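Local coordinates for protein putative transcriptional regulator, sugar-binding family (Arthrobacter aurescens, PDB 3NZE) that probably acts as a transcriptional regulator of the SorC family, binding DNA and a carbohydrate, at residues 73-87 against 106-120. Residues are numbered along the deposited sequence; the frame is centred on the assembly and turned at random.
Sequences RHLTRKMTHDSIVVQ and MRRFGSAYGARVEQF
Leu75 sets its CD1 methyl over the centre of the Phe109 ring, 3.6 Å from the centroid and 11° off the ring normal, a CH-pi contact. Its CB meets Ala112 CB at 3.8 Å, while CD2 leans on the Tyr113 hydroxyl. On strand 84-87, Val85 faces the same helix: CG1 reaches Phe109 CB and Ala115 CB, and CG2 meets Val117 CG2 at 3.6 Å. The bent selenomethionine Met106 lays its CE against the backbone at Val86 and Gln87.

Around this core, parallel strands 84-87 and 116-118 pair through alternating bonds such as Glu118 N to Val85 O (2.9 Å). On the face bearing Ile84, Arg116 and Glu118, Ile84 CG1 lies over the Arg116 guanidinium, whose NE and NH2 both grip Glu118 OE2 side-on, NE at 2.7 Å. Glu118 has been seen as a calcium ligand, although none is bound here.

At the end of strand 84-87, Gln87 OE1 accepts from Gln119 NE2 (2.9 Å) and Phe120 N, which follow strand 116-118, on opposite faces of its amide plane, while Gln87 NE2 bonds Asn89 O. At the helix C-terminus, Lys78 N donates almost straight (176°) to Ala112 O, and Tyr113 O takes both Thr80 N and Thr80 OG1, the latter at 2.7 Å.

Helix segment 106-113 runs antiparallel to strand 84-87 (169°) and leads into the parallel strand 116-118, a beta-alpha-beta crossover of the Rossmann-like domain, right-handed by the positions of helix and strands; its chemistry implies a helix held by apolar contacts to both the strand valines and the loop at Leu75, with the loop from Lys78 to Thr80 satisfying carbonyls left by the ending helix.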
ATOM      1  N   ARG A  73     -10.097  -1.188  -9.997  1.00 22.38           N
ATOM      2  CA  ARG A  73     -10.770  -1.369 -11.278  0.53 25.19           C
ATOM      3  C   ARG A  73     -11.104  -2.827 -11.577  1.00 24.44           C
ATOM      4  O   ARG A  73     -11.926  -3.108 -12.447  1.00 29.35           O
ATOM      5  CB  ARG A  73      -9.941  -0.775 -12.416  0.53 22.90           C
ATOM      6  CG  ARG A  73      -9.846   0.733 -12.369  0.53 27.98           C
ATOM      7  CD  ARG A  73      -9.141   1.276 -13.591  0.53 30.42           C
ATOM      8  NE  ARG A  73      -8.859   2.699 -13.452  0.53 36.39           N
ATOM      9  CZ  ARG A  73      -9.718   3.668 -13.755  0.53 38.34           C
ATOM     10  NH1 ARG A  73      -9.366   4.935 -13.591  0.53 38.26           N
ATOM     11  NH2 ARG A  73     -10.925   3.372 -14.221  0.53 36.96           N
ATOM     12  N   HIS A  74     -10.482  -3.755 -10.850  1.00 23.99           N
ATOM     13  CA  HIS A  74     -10.668  -5.185 -11.143  1.00 26.48           C
ATOM     14  C   HIS A  74     -11.480  -5.962 -10.109  1.00 27.06           C
ATOM     15  O   HIS A  74     -11.640  -7.185 -10.214  1.00 27.24           O
ATOM     16  CB  HIS A  74      -9.308  -5.859 -11.373  1.00 24.26           C
ATOM     17  CG  HIS A  74      -8.563  -5.309 -12.548  1.00 23.21           C
ATOM     18  ND1 HIS A  74      -8.885  -5.630 -13.847  1.00 28.96           N
ATOM     19  CD2 HIS A  74      -7.519  -4.450 -12.622  1.00 22.91           C
ATOM     20  CE1 HIS A  74      -8.071  -4.996 -14.670  1.00 29.27           C
ATOM     21  NE2 HIS A  74      -7.226  -4.281 -13.953  1.00 29.06           N
ATOM     22  N   LEU A  75     -12.002  -5.254  -9.114  1.00 23.48           N
ATOM     23  CA  LEU A  75     -12.801  -5.886  -8.076  1.00 24.70           C
ATOM     24  C   LEU A  75     -14.032  -6.596  -8.638  1.00 30.70           C
ATOM     25  O   LEU A  75     -14.693  -6.089  -9.543  1.00 37.70           O
ATOM     26  CB  LEU A  75     -13.227  -4.842  -7.045  1.00 22.09           C
ATOM     27  CG  LEU A  75     -12.085  -4.140  -6.296  1.00 20.23           C
ATOM     28  CD1 LEU A  75     -12.648  -3.133  -5.302  1.00 23.90           C
ATOM     29  CD2 LEU A  75     -11.221  -5.161  -5.570  1.00 23.21           C
ATOM     30  N   THR A  76     -14.327  -7.778  -8.104  1.00 33.06           N
ATOM     31  CA  THR A  76     -15.528  -8.515  -8.478  0.58 35.73           C
ATOM     32  C   THR A  76     -16.639  -8.176  -7.502  1.00 33.95           C
ATOM     33  O   THR A  76     -16.434  -8.214  -6.290  1.00 29.34           O
ATOM     34  CB  THR A  76     -15.295 -10.039  -8.435  0.58 37.30           C
ATOM     35  OG1 THR A  76     -14.337 -10.406  -9.433  0.58 39.86           O
ATOM     36  CG2 THR A  76     -16.598 -10.790  -8.689  0.58 36.68           C
ATOM     37  N   ARG A  77     -17.816  -7.843  -8.016  1.00 34.28           N
ATOM     38  CA  ARG A  77     -18.927  -7.498  -7.143  0.53 35.35           C
ATOM     39  C   ARG A  77     -19.214  -8.642  -6.182  1.00 34.12           C
ATOM     40  O   ARG A  77     -19.295  -9.801  -6.584  1.00 34.66           O
ATOM     41  CB  ARG A  77     -20.180  -7.156  -7.950  0.53 39.14           C
ATOM     42  CG  ARG A  77     -21.259  -6.465  -7.132  0.53 42.96           C
ATOM     43  CD  ARG A  77     -22.430  -6.049  -8.008  0.53 49.60           C
ATOM     44  NE  ARG A  77     -23.365  -5.175  -7.306  0.53 53.06           N
ATOM     45  CZ  ARG A  77     -24.394  -5.607  -6.585  0.53 55.64           C
ATOM     46  NH1 ARG A  77     -25.196  -4.737  -5.984  0.53 55.94           N
ATOM     47  NH2 ARG A  77     -24.622  -6.910  -6.462  0.53 56.64           N
ATOM     48  N   LYS A  78     -19.358  -8.305  -4.909  1.00 37.29           N
ATOM     49  CA  LYS A  78     -19.629  -9.282  -3.872  1.00 36.50           C
ATOM     50  C   LYS A  78     -20.279  -8.543  -2.720  1.00 42.07           C
ATOM     51  O   LYS A  78     -19.598  -7.918  -1.914  1.00 45.89           O
ATOM     52  CB  LYS A  78     -18.332  -9.937  -3.398  1.00 35.50           C
ATOM     53  CG  LYS A  78     -18.528 -10.870  -2.207  1.00 44.04           C
ATOM     54  CD  LYS A  78     -17.198 -11.270  -1.574  1.00 42.08           C
ATOM     55  CE  LYS A  78     -17.410 -11.825  -0.175  1.00 41.70           C
ATOM     56  NZ  LYS A  78     -16.173 -12.418   0.390  1.00 42.06           N
HETATM   57  N   MSE A  79     -21.600  -8.597  -2.651  1.00 46.96           N
HETATM   58  CA  MSE A  79     -22.319  -7.834  -1.645  1.00 51.52           C
HETATM   59  C   MSE A  79     -22.051  -8.331  -0.225  1.00 43.61           C
HETATM   60  O   MSE A  79     -22.011  -9.535   0.042  1.00 38.56           O
HETATM   61  CB  MSE A  79     -23.818  -7.807  -1.945  1.00 60.54           C
HETATM   62  CG  MSE A  79     -24.170  -7.033  -3.208  1.00 66.68           C
HETATM   63 SE   MSE A  79     -23.623  -5.155  -3.136  0.62 56.30          SE
HETATM   64  CE  MSE A  79     -24.694  -4.603  -1.602  1.00 99.43           C
ATOM     65  N   THR A  80     -21.842  -7.374   0.672  1.00 31.31           N
ATOM     66  CA  THR A  80     -21.711  -7.642   2.089  1.00 31.38           C
ATOM     67  C   THR A  80     -22.693  -6.713   2.764  1.00 34.23           C
ATOM     68  O   THR A  80     -23.316  -5.879   2.101  1.00 33.64           O
ATOM     69  CB  THR A  80     -20.287  -7.317   2.599  1.00 28.33           C
ATOM     70  OG1 THR A  80     -20.042  -5.907   2.479  1.00 26.38           O
ATOM     71  CG2 THR A  80     -19.230  -8.095   1.809  1.00 28.08           C
ATOM     72  N   HIS A  81     -22.842  -6.842   4.075  1.00 30.78           N
ATOM     73  CA  HIS A  81     -23.614  -5.855   4.822  1.00 31.08           C
ATOM     74  C   HIS A  81     -22.829  -5.380   6.029  1.00 31.10           C
ATOM     75  O   HIS A  81     -21.995  -6.114   6.557  1.00 28.87           O
ATOM     76  CB  HIS A  81     -24.957  -6.427   5.271  1.00 28.31           C
ATOM     77  CG  HIS A  81     -24.834  -7.645   6.132  1.00 33.56           C
ATOM     78  ND1 HIS A  81     -24.930  -7.598   7.506  1.00 38.35           N
ATOM     79  CD2 HIS A  81     -24.618  -8.943   5.813  1.00 39.16           C
ATOM     80  CE1 HIS A  81     -24.778  -8.816   7.998  1.00 44.38           C
ATOM     81  NE2 HIS A  81     -24.592  -9.651   6.990  1.00 43.92           N
ATOM     82  N   ASP A  82     -23.097  -4.147   6.448  1.00 27.14           N
ATOM     83  CA  ASP A  82     -22.537  -3.601   7.682  1.00 29.75           C
ATOM     84  C   ASP A  82     -21.017  -3.501   7.672  1.00 29.24           C
ATOM     85  O   ASP A  82     -20.373  -3.510   8.723  1.00 27.41           O
ATOM     86  CB  ASP A  82     -23.007  -4.411   8.891  1.00 33.69           C
ATOM     87  CG  ASP A  82     -24.466  -4.172   9.209  1.00 49.15           C
ATOM     88  OD1 ASP A  82     -25.280  -5.105   9.033  1.00 52.22           O
ATOM     89  OD2 ASP A  82     -24.800  -3.041   9.622  1.00 57.34           O
ATOM     90  N   SER A  83     -20.444  -3.392   6.484  1.00 25.51           N
ATOM     91  CA  SER A  83     -19.010  -3.201   6.374  1.00 23.43           C
ATOM     92  C   SER A  83     -18.675  -1.789   5.951  1.00 23.77           C
ATOM     93  O   SER A  83     -19.515  -1.070   5.409  1.00 23.49           O
ATOM     94  CB  SER A  83     -18.407  -4.193   5.395  1.00 21.47           C
ATOM     95  OG  SER A  83     -18.445  -5.493   5.958  1.00 25.09           O
ATOM     96  N   ILE A  84     -17.431  -1.403   6.203  1.00 21.36           N
ATOM     97  CA  ILE A  84     -16.977  -0.057   5.931  1.00 20.05           C
ATOM     98  C   ILE A  84     -15.633  -0.129   5.239  1.00 26.64           C
ATOM     99  O   ILE A  84     -14.795  -0.942   5.612  1.00 24.49           O
ATOM    100  CB  ILE A  84     -16.754   0.696   7.257  1.00 27.25           C
ATOM    101  CG1 ILE A  84     -18.063   0.822   8.033  1.00 25.12           C
ATOM    102  CG2 ILE A  84     -16.138   2.060   7.010  1.00 26.03           C
ATOM    103  CD1 ILE A  84     -17.874   1.282   9.470  1.00 36.54           C
ATOM    104  N   VAL A  85     -15.423   0.702   4.226  1.00 20.40           N
ATOM    105  CA  VAL A  85     -14.085   0.859   3.668  0.53 20.97           C
ATOM    106  C   VAL A  85     -13.551   2.214   4.102  1.00 24.36           C
ATOM    107  O   VAL A  85     -14.184   3.249   3.880  1.00 22.80           O
ATOM    108  CB  VAL A  85     -14.040   0.730   2.129  0.53 20.87           C
ATOM    109  CG1 VAL A  85     -14.238  -0.719   1.705  0.53 18.59           C
ATOM    110  CG2 VAL A  85     -15.064   1.639   1.474  0.53 19.20           C
ATOM    111  N   VAL A  86     -12.395   2.199   4.754  1.00 20.26           N
ATOM    112  CA  VAL A  86     -11.812   3.422   5.287  0.85 20.89           C
ATOM    113  C   VAL A  86     -10.494   3.773   4.597  1.00 22.49           C
ATOM    114  O   VAL A  86      -9.626   2.917   4.386  1.00 21.99           O
ATOM    115  CB  VAL A  86     -11.673   3.378   6.843  0.85 17.03           C
ATOM    116  CG1 VAL A  86     -10.805   2.183   7.302  0.85 16.06           C
ATOM    117  CG2 VAL A  86     -11.123   4.697   7.380  0.85 19.56           C
ATOM    118  N   GLN A  87     -10.360   5.041   4.231  1.00 18.33           N
ATOM    119  CA  GLN A  87      -9.170   5.556   3.579  1.00 16.88           C
ATOM    120  C   GLN A  87      -8.037   5.702   4.605  1.00 18.65           C
ATOM    121  O   GLN A  87      -8.234   6.320   5.653  1.00 18.93           O
ATOM    122  CB  GLN A  87      -9.533   6.922   2.989  1.00 15.49           C
ATOM    123  CG  GLN A  87      -8.461   7.617   2.184  1.00 20.64           C
ATOM    124  CD  GLN A  87      -8.969   8.970   1.696  1.00 24.46           C
ATOM    125  OE1 GLN A  87     -10.177   9.193   1.638  1.00 26.59           O
ATOM    126  NE2 GLN A  87      -8.057   9.867   1.345  1.00 20.51           N
HETATM  127  N   MSE A 106     -11.899   4.813  -3.591  1.00 17.95           N
HETATM  128  CA  MSE A 106     -12.780   4.459  -2.481  1.00 19.17           C
HETATM  129  C   MSE A 106     -14.188   4.084  -2.961  1.00 17.69           C
HETATM  130  O   MSE A 106     -14.771   3.104  -2.489  1.00 19.40           O
HETATM  131  CB  MSE A 106     -12.796   5.551  -1.398  1.00 16.94           C
HETATM  132  CG  MSE A 106     -11.419   5.973  -0.912  1.00 19.07           C
HETATM  133 SE   MSE A 106     -10.485   4.501  -0.012  0.74 25.65          SE
HETATM  134  CE  MSE A 106     -11.831   4.045   1.308  1.00 27.95           C
ATOM    135  N   ARG A 107     -14.737   4.853  -3.900  1.00 18.09           N
ATOM    136  CA  ARG A 107     -16.052   4.549  -4.481  1.00 19.16           C
ATOM    137  C   ARG A 107     -16.132   3.161  -5.131  1.00 19.81           C
ATOM    138  O   ARG A 107     -17.104   2.434  -4.931  1.00 19.61           O
ATOM    139  CB  ARG A 107     -16.459   5.636  -5.489  1.00 25.06           C
ATOM    140  CG  ARG A 107     -16.743   6.979  -4.849  1.00 31.90           C
ATOM    141  CD  ARG A 107     -17.138   8.043  -5.883  1.00 33.67           C
ATOM    142  NE  ARG A 107     -17.200   9.370  -5.261  1.00 37.67           N
ATOM    143  CZ  ARG A 107     -18.329  10.029  -5.012  1.00 39.98           C
ATOM    144  NH1 ARG A 107     -18.286  11.223  -4.430  1.00 32.90           N
ATOM    145  NH2 ARG A 107     -19.501   9.502  -5.350  1.00 38.13           N
ATOM    146  N   ARG A 108     -15.110   2.793  -5.899  1.00 20.16           N
ATOM    147  CA  ARG A 108     -15.048   1.460  -6.503  1.00 24.32           C
ATOM    148  C   ARG A 108     -15.081   0.348  -5.453  1.00 17.15           C
ATOM    149  O   ARG A 108     -15.741  -0.684  -5.650  1.00 19.09           O
ATOM    150  CB  ARG A 108     -13.801   1.332  -7.386  1.00 21.56           C
ATOM    151  CG  ARG A 108     -13.948   2.072  -8.730  1.00 27.46           C
ATOM    152  CD  ARG A 108     -12.649   2.085  -9.527  1.00 26.78           C
ATOM    153  NE  ARG A 108     -12.623   3.212 -10.454  1.00 37.68           N
ATOM    154  CZ  ARG A 108     -11.622   4.078 -10.553  1.00 26.09           C
ATOM    155  NH1 ARG A 108     -10.543   3.948  -9.798  1.00 24.02           N
ATOM    156  NH2 ARG A 108     -11.696   5.068 -11.427  1.00 31.44           N
ATOM    157  N   PHE A 109     -14.376   0.559  -4.345  1.00 17.70           N
ATOM    158  CA  PHE A 109     -14.369  -0.436  -3.267  1.00 19.75           C
ATOM    159  C   PHE A 109     -15.744  -0.487  -2.618  1.00 21.70           C
ATOM    160  O   PHE A 109     -16.300  -1.557  -2.411  1.00 23.72           O
ATOM    161  CB  PHE A 109     -13.286  -0.134  -2.218  1.00 18.74           C
ATOM    162  CG  PHE A 109     -11.970  -0.807  -2.492  1.00 18.62           C
ATOM    163  CD1 PHE A 109     -11.003  -0.185  -3.262  1.00 24.16           C
ATOM    164  CD2 PHE A 109     -11.705  -2.080  -1.990  1.00 18.93           C
ATOM    165  CE1 PHE A 109      -9.788  -0.794  -3.514  1.00 22.06           C
ATOM    166  CE2 PHE A 109     -10.491  -2.691  -2.241  1.00 22.53           C
ATOM    167  CZ  PHE A 109      -9.528  -2.052  -3.003  1.00 21.89           C
ATOM    168  N   GLY A 110     -16.301   0.679  -2.315  1.00 20.27           N
ATOM    169  CA  GLY A 110     -17.627   0.739  -1.726  1.00 20.75           C
ATOM    170  C   GLY A 110     -18.684   0.083  -2.588  1.00 23.10           C
ATOM    171  O   GLY A 110     -19.554  -0.629  -2.084  1.00 27.40           O
ATOM    172  N   SER A 111     -18.616   0.328  -3.895  1.00 24.57           N
ATOM    173  CA  SER A 111     -19.603  -0.203  -4.829  0.70 22.50           C
ATOM    174  C   SER A 111     -19.473  -1.716  -5.002  1.00 22.16           C
ATOM    175  O   SER A 111     -20.477  -2.426  -5.109  1.00 24.68           O
ATOM    176  CB  SER A 111     -19.477   0.479  -6.193  0.70 23.33           C
ATOM    177  OG  SER A 111     -19.938   1.816  -6.145  0.70 24.87           O
ATOM    178  N   ALA A 112     -18.239  -2.205  -5.039  1.00 22.10           N
ATOM    179  CA  ALA A 112     -18.021  -3.635  -5.234  1.00 23.55           C
ATOM    180  C   ALA A 112     -18.594  -4.456  -4.088  1.00 24.61           C
ATOM    181  O   ALA A 112     -19.088  -5.565  -4.302  1.00 26.65           O
ATOM    182  CB  ALA A 112     -16.552  -3.943  -5.416  1.00 22.47           C
ATOM    183  N   TYR A 113     -18.554  -3.901  -2.877  1.00 24.58           N
ATOM    184  CA  TYR A 113     -18.910  -4.672  -1.685  1.00 25.56           C
ATOM    185  C   TYR A 113     -20.166  -4.205  -0.947  1.00 30.63           C
ATOM    186  O   TYR A 113     -20.555  -4.794   0.068  1.00 28.91           O
ATOM    187  CB  TYR A 113     -17.704  -4.747  -0.744  1.00 25.11           C
ATOM    188  CG  TYR A 113     -16.523  -5.403  -1.427  1.00 22.44           C
ATOM    189  CD1 TYR A 113     -16.606  -6.713  -1.869  1.00 25.02           C
ATOM    190  CD2 TYR A 113     -15.349  -4.702  -1.661  1.00 25.28           C
ATOM    191  CE1 TYR A 113     -15.549  -7.318  -2.506  1.00 26.34           C
ATOM    192  CE2 TYR A 113     -14.281  -5.294  -2.299  1.00 24.71           C
ATOM    193  CZ  TYR A 113     -14.391  -6.608  -2.724  1.00 25.23           C
ATOM    194  OH  TYR A 113     -13.339  -7.207  -3.359  1.00 29.58           O
ATOM    195  N   GLY A 114     -20.815  -3.169  -1.471  1.00 29.10           N
ATOM    196  CA  GLY A 114     -21.965  -2.587  -0.806  1.00 30.78           C
ATOM    197  C   GLY A 114     -21.583  -2.045   0.558  1.00 30.29           C
ATOM    198  O   GLY A 114     -22.387  -2.049   1.491  1.00 31.30           O
ATOM    199  N   ALA A 115     -20.346  -1.573   0.664  1.00 27.52           N
ATOM    200  CA  ALA A 115     -19.791  -1.089   1.920  1.00 24.19           C
ATOM    201  C   ALA A 115     -19.873   0.424   1.990  1.00 28.83           C
ATOM    202  O   ALA A 115     -19.739   1.104   0.979  1.00 27.67           O
ATOM    203  CB  ALA A 115     -18.339  -1.535   2.060  1.00 23.32           C
ATOM    204  N   ARG A 116     -20.080   0.951   3.190  1.00 28.37           N
ATOM    205  CA  ARG A 116     -20.067   2.395   3.369  1.00 31.34           C
ATOM    206  C   ARG A 116     -18.645   2.920   3.256  1.00 28.28           C
ATOM    207  O   ARG A 116     -17.709   2.312   3.773  1.00 29.78           O
ATOM    208  CB  ARG A 116     -20.655   2.792   4.720  1.00 38.37           C
ATOM    209  CG  ARG A 116     -20.755   4.300   4.891  1.00 45.85           C
ATOM    210  CD  ARG A 116     -21.406   4.676   6.208  1.00 50.38           C
ATOM    211  NE  ARG A 116     -20.441   4.775   7.300  1.00 48.88           N
ATOM    212  CZ  ARG A 116     -20.414   3.970   8.356  1.00 44.29           C
ATOM    213  NH1 ARG A 116     -21.299   2.987   8.468  1.00 45.02           N
ATOM    214  NH2 ARG A 116     -19.505   4.153   9.302  1.00 48.77           N
ATOM    215  N   VAL A 117     -18.493   4.062   2.595  1.00 21.30           N
ATOM    216  CA  VAL A 117     -17.183   4.663   2.404  1.00 20.69           C
ATOM    217  C   VAL A 117     -16.898   5.733   3.461  1.00 23.71           C
ATOM    218  O   VAL A 117     -17.708   6.628   3.687  1.00 28.66           O
ATOM    219  CB  VAL A 117     -17.064   5.284   0.999  1.00 27.62           C
ATOM    220  CG1 VAL A 117     -15.793   6.096   0.877  1.00 30.67           C
ATOM    221  CG2 VAL A 117     -17.118   4.194  -0.072  1.00 28.73           C
ATOM    222  N   GLU A 118     -15.741   5.636   4.108  1.00 20.38           N
ATOM    223  CA  GLU A 118     -15.307   6.662   5.047  1.00 26.23           C
ATOM    224  C   GLU A 118     -13.985   7.278   4.612  1.00 26.44           C
ATOM    225  O   GLU A 118     -12.934   6.634   4.635  1.00 23.33           O
ATOM    226  CB  GLU A 118     -15.172   6.096   6.459  1.00 19.06           C
ATOM    227  CG  GLU A 118     -16.501   5.650   7.078  1.00 19.89           C
ATOM    228  CD  GLU A 118     -17.370   6.818   7.524  1.00 33.89           C
ATOM    229  OE1 GLU A 118     -16.883   7.971   7.516  1.00 33.58           O
ATOM    230  OE2 GLU A 118     -18.539   6.577   7.893  1.00 32.72           O
ATOM    231  N   GLN A 119     -14.037   8.541   4.225  1.00 23.38           N
ATOM    232  CA  GLN A 119     -12.838   9.221   3.763  1.00 25.16           C
ATOM    233  C   GLN A 119     -12.165  10.067   4.832  1.00 21.41           C
ATOM    234  O   GLN A 119     -12.721  10.322   5.903  1.00 27.71           O
ATOM    235  CB  GLN A 119     -13.130  10.035   2.499  1.00 26.13           C
ATOM    236  CG  GLN A 119     -13.496   9.115   1.351  1.00 27.64           C
ATOM    237  CD  GLN A 119     -13.323   9.749  -0.001  1.00 32.67           C
ATOM    238  OE1 GLN A 119     -14.301   9.974  -0.707  1.00 34.78           O
ATOM    239  NE2 GLN A 119     -12.070  10.031  -0.381  1.00 31.00           N
ATOM    240  N   PHE A 120     -10.960  10.514   4.505  1.00 21.00           N
ATOM    241  CA  PHE A 120     -10.011  11.060   5.464  1.00 19.32           C
ATOM    242  C   PHE A 120      -9.777  12.514   5.038  1.00 22.78           C
ATOM    243  O   PHE A 120      -9.118  12.757   4.030  1.00 22.12           O
ATOM    244  CB  PHE A 120      -8.724  10.232   5.328  1.00 24.79           C
ATOM    245  CG  PHE A 120      -7.762  10.333   6.494  1.00 24.51           C
ATOM    246  CD1 PHE A 120      -8.165  10.780   7.740  1.00 23.37           C
ATOM    247  CD2 PHE A 120      -6.444   9.937   6.331  1.00 23.32           C
ATOM    248  CE1 PHE A 120      -7.255  10.848   8.799  1.00 25.51           C
ATOM    249  CE2 PHE A 120      -5.536  10.007   7.366  1.00 22.91           C
ATOM    250  CZ  PHE A 120      -5.938  10.457   8.607  1.00 22.70           C
TER
HETATM  251  O   HOH W   1     -14.679  -9.252  -4.827  1.00 34.70           O
HETATM  252  O   HOH W   2     -21.220  -3.634   3.714  1.00 29.18           O
HETATM  253  O   HOH W   3     -24.705  -3.393   1.732  1.00 41.97           O
HETATM  254  O   HOH W   4      -9.368  12.450   0.798  1.00 29.97           O